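DTDP-4-amino-4,6-dideoxyglucose formyltransferase (Shewanella sp. FDAARGOS_354, PDB 6V2T) probably transfers a formyl group from a folate cofactor to the sugar amino group of dTDP-4-amino-4,6-dideoxyglucose, a step linked to O-antigen biosynthesis. Local coordinates at residues V36-N41 with T181-L186. Numbering follows the deposited sequence.
Sequences VSFIQN and TEMDLL
Phe38 and Ile39 of helix 33-45 meet Met183 and Leu186 of helix 171-194 where the two helices run side by side in nearly the same direction, their local axes 11.0 Å apart and crossing at -23°. Across that gap Phe38 reaches with CG anti to the backbone N (chi1 177°), a side chain long enough to bring its ring against the backbone of the other helix. Met183 lies across one face. Met183 CG stands 3.7 Å from the centroid of the Phe38 ring and almost exactly on the ring normal, a CH-pi contact, while Met183 SD, at 4.0 Å and 24° off the normal, adds a Met-aromatic one. A flexible, polarisable thioether suits this place because its unbranched CB-CG-SD run can lie along an aromatic face, before the bend at chi3 turns the CE methyl away. The far end of the ring reaches the root of the methionine, with Phe38 CZ 3.6 Å from Met183 CB and 3.5 Å from Met183 O. Leu186, one turn further along, closes on the ring's edge rather than its face, its CB 4.0 Å from Phe38 CE1 and near the ring plane. On the more buried side of the pair, Ile39 CG1 meets Leu186 CD1 at 4.0 Å; both residues are buried, and branched aliphatic side chains suit a place where their neighbours are apolar, Leu35 and Leu42 of helix 33-45 also packing on Leu186. Thr181 and Leu185 pack on strands 141-147 and 157-163, and Glu182 OE2 is hydrogen-bonded to NE2 of His99, a residue of the nucleotide-sugar pocket. The arrangement is the near-parallel packing of two helices on one face of the mixed sheet, as in the Rossmann-like alpha/beta domain of formyltransferases.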
ATOM      1  N   VAL B  36       2.770   1.699  27.705  1.00 37.80           N
ATOM      2  CA  VAL B  36       2.796   1.015  29.025  1.00 44.89           C
ATOM      3  C   VAL B  36       4.154   0.330  29.185  1.00 46.75           C
ATOM      4  O   VAL B  36       4.879   0.618  30.166  1.00 42.04           O
ATOM      5  CB  VAL B  36       1.657  -0.012  29.158  1.00 44.27           C
ATOM      6  CG1 VAL B  36       1.838  -0.880  30.401  1.00 49.66           C
ATOM      7  CG2 VAL B  36       0.297   0.655  29.196  1.00 48.25           C
ATOM      8  N   SER B  37       4.463  -0.577  28.262  1.00 47.75           N
ATOM      9  CA  SER B  37       5.722  -1.355  28.276  1.00 50.05           C
ATOM     10  C   SER B  37       6.904  -0.377  28.385  1.00 48.40           C
ATOM     11  O   SER B  37       7.766  -0.585  29.246  1.00 46.60           O
ATOM     12  CB  SER B  37       5.804  -2.250  27.071  1.00 51.76           C
ATOM     13  OG  SER B  37       7.085  -2.841  26.992  1.00 57.51           O
ATOM     14  N   PHE B  38       6.922   0.691  27.587  1.00 42.51           N
ATOM     15  CA  PHE B  38       7.994   1.721  27.621  1.00 41.15           C
ATOM     16  C   PHE B  38       8.030   2.424  28.987  1.00 41.53           C
ATOM     17  O   PHE B  38       9.129   2.636  29.511  1.00 36.83           O
ATOM     18  CB  PHE B  38       7.797   2.745  26.510  1.00 41.90           C
ATOM     19  CG  PHE B  38       8.817   3.838  26.547  1.00 40.73           C
ATOM     20  CD1 PHE B  38       8.511   5.063  27.117  1.00 43.40           C
ATOM     21  CD2 PHE B  38      10.094   3.620  26.060  1.00 42.09           C
ATOM     22  CE1 PHE B  38       9.459   6.067  27.152  1.00 37.42           C
ATOM     23  CE2 PHE B  38      11.043   4.624  26.111  1.00 42.23           C
ATOM     24  CZ  PHE B  38      10.716   5.848  26.651  1.00 41.80           C
ATOM     25  N   ILE B  39       6.875   2.747  29.576  1.00 36.19           N
ATOM     26  CA  ILE B  39       6.818   3.496  30.866  1.00 38.53           C
ATOM     27  C   ILE B  39       7.316   2.570  31.986  1.00 37.96           C
ATOM     28  O   ILE B  39       8.168   2.998  32.797  1.00 38.82           O
ATOM     29  CB  ILE B  39       5.401   4.036  31.147  1.00 36.31           C
ATOM     30  CG1 ILE B  39       5.051   5.214  30.233  1.00 35.67           C
ATOM     31  CG2 ILE B  39       5.248   4.404  32.612  1.00 41.52           C
ATOM     32  CD1 ILE B  39       3.587   5.591  30.263  1.00 38.23           C
ATOM     33  N   GLN B  40       6.851   1.327  31.991  1.00 39.38           N
ATOM     34  CA  GLN B  40       7.317   0.294  32.961  1.00 42.88           C
ATOM     35  C   GLN B  40       8.847   0.238  32.986  1.00 41.54           C
ATOM     36  O   GLN B  40       9.425   0.333  34.082  1.00 40.41           O
ATOM     37  CB  GLN B  40       6.670  -1.047  32.648  1.00 40.61           C
ATOM     38  CG  GLN B  40       5.302  -1.150  33.295  1.00 37.97           C
ATOM     39  CD  GLN B  40       4.529  -2.375  32.892  1.00 43.21           C
ATOM     40  OE1 GLN B  40       4.850  -3.043  31.910  1.00 47.26           O
ATOM     41  NE2 GLN B  40       3.461  -2.639  33.630  1.00 40.55           N
ATOM     42  N   ASN B  41       9.471   0.105  31.819  1.00 43.02           N
ATOM     43  CA  ASN B  41      10.945   0.097  31.682  1.00 42.32           C
ATOM     44  C   ASN B  41      11.500   1.433  32.194  1.00 45.94           C
ATOM     45  O   ASN B  41      12.436   1.409  32.999  1.00 41.16           O
ATOM     46  CB  ASN B  41      11.384  -0.205  30.249  1.00 46.43           C
ATOM     47  CG  ASN B  41      12.882  -0.369  30.177  1.00 45.19           C
ATOM     48  OD1 ASN B  41      13.434  -1.259  30.825  1.00 43.08           O
ATOM     49  ND2 ASN B  41      13.539   0.526  29.462  1.00 41.59           N
ATOM     50  N   THR B 181       8.744  10.760  19.726  1.00 34.80           N
ATOM     51  CA  THR B 181       8.723  12.049  20.450  1.00 32.72           C
ATOM     52  C   THR B 181       8.050  11.885  21.815  1.00 31.99           C
ATOM     53  O   THR B 181       8.529  12.556  22.755  1.00 33.32           O
ATOM     54  CB  THR B 181       8.103  13.139  19.571  1.00 34.99           C
ATOM     55  OG1 THR B 181       9.196  13.545  18.755  1.00 36.59           O
ATOM     56  CG2 THR B 181       7.563  14.315  20.345  1.00 33.96           C
ATOM     57  N   GLU B 182       6.953  11.116  21.909  1.00 29.53           N
ATOM     58  CA  GLU B 182       6.284  10.801  23.182  1.00 32.50           C
ATOM     59  C   GLU B 182       7.291  10.089  24.085  1.00 34.03           C
ATOM     60  O   GLU B 182       7.335  10.397  25.279  1.00 27.36           O
ATOM     61  CB  GLU B 182       5.066   9.883  23.074  1.00 33.59           C
ATOM     62  CG  GLU B 182       3.870  10.442  22.332  1.00 39.47           C
ATOM     63  CD  GLU B 182       2.663   9.515  22.428  1.00 43.57           C
ATOM     64  OE1 GLU B 182       2.822   8.290  22.124  1.00 39.08           O
ATOM     65  OE2 GLU B 182       1.581   9.991  22.871  1.00 42.73           O
ATOM     66  N   MET B 183       8.064   9.154  23.526  1.00 32.35           N
ATOM     67  CA  MET B 183       9.064   8.404  24.331  1.00 31.67           C
ATOM     68  C   MET B 183      10.190   9.335  24.769  1.00 30.25           C
ATOM     69  O   MET B 183      10.555   9.250  25.942  1.00 38.86           O
ATOM     70  CB  MET B 183       9.586   7.214  23.537  1.00 34.81           C
ATOM     71  CG  MET B 183       8.523   6.151  23.426  1.00 38.46           C
ATOM     72  SD  MET B 183       9.113   4.609  22.661  1.00 50.72           S
ATOM     73  CE  MET B 183       9.756   5.197  21.099  1.00 44.09           C
ATOM     74  N   ASP B 184      10.667  10.216  23.886  1.00 30.05           N
ATOM     75  CA  ASP B 184      11.688  11.237  24.203  1.00 34.07           C
ATOM     76  C   ASP B 184      11.188  12.124  25.351  1.00 35.49           C
ATOM     77  O   ASP B 184      11.947  12.323  26.296  1.00 30.66           O
ATOM     78  CB  ASP B 184      12.044  12.107  22.993  1.00 34.01           C
ATOM     79  CG  ASP B 184      12.811  11.434  21.862  1.00 41.83           C
ATOM     80  OD1 ASP B 184      13.224  10.271  22.031  1.00 38.68           O
ATOM     81  OD2 ASP B 184      12.926  12.080  20.791  1.00 40.78           O
ATOM     82  N   LEU B 185       9.952  12.662  25.272  1.00 35.24           N
ATOM     83  CA  LEU B 185       9.384  13.520  26.346  1.00 31.67           C
ATOM     84  C   LEU B 185       9.326  12.773  27.675  1.00 30.29           C
ATOM     85  O   LEU B 185       9.685  13.368  28.729  1.00 33.65           O
ATOM     86  CB  LEU B 185       7.982  14.006  25.950  1.00 33.07           C
ATOM     87  CG  LEU B 185       7.942  15.099  24.900  1.00 34.57           C
ATOM     88  CD1 LEU B 185       6.507  15.324  24.435  1.00 39.68           C
ATOM     89  CD2 LEU B 185       8.522  16.416  25.426  1.00 37.66           C
ATOM     90  N   LEU B 186       8.875  11.526  27.675  1.00 26.80           N
ATOM     91  CA  LEU B 186       8.785  10.749  28.924  1.00 31.50           C
ATOM     92  C   LEU B 186      10.190  10.506  29.507  1.00 34.24           C
ATOM     93  O   LEU B 186      10.357  10.623  30.723  1.00 33.15           O
ATOM     94  CB  LEU B 186       8.006   9.469  28.648  1.00 34.04           C
ATOM     95  CG  LEU B 186       6.504   9.706  28.504  1.00 32.94           C
ATOM     96  CD1 LEU B 186       5.781   8.484  27.977  1.00 34.01           C
ATOM     97  CD2 LEU B 186       5.924  10.130  29.844  1.00 33.81           C
TER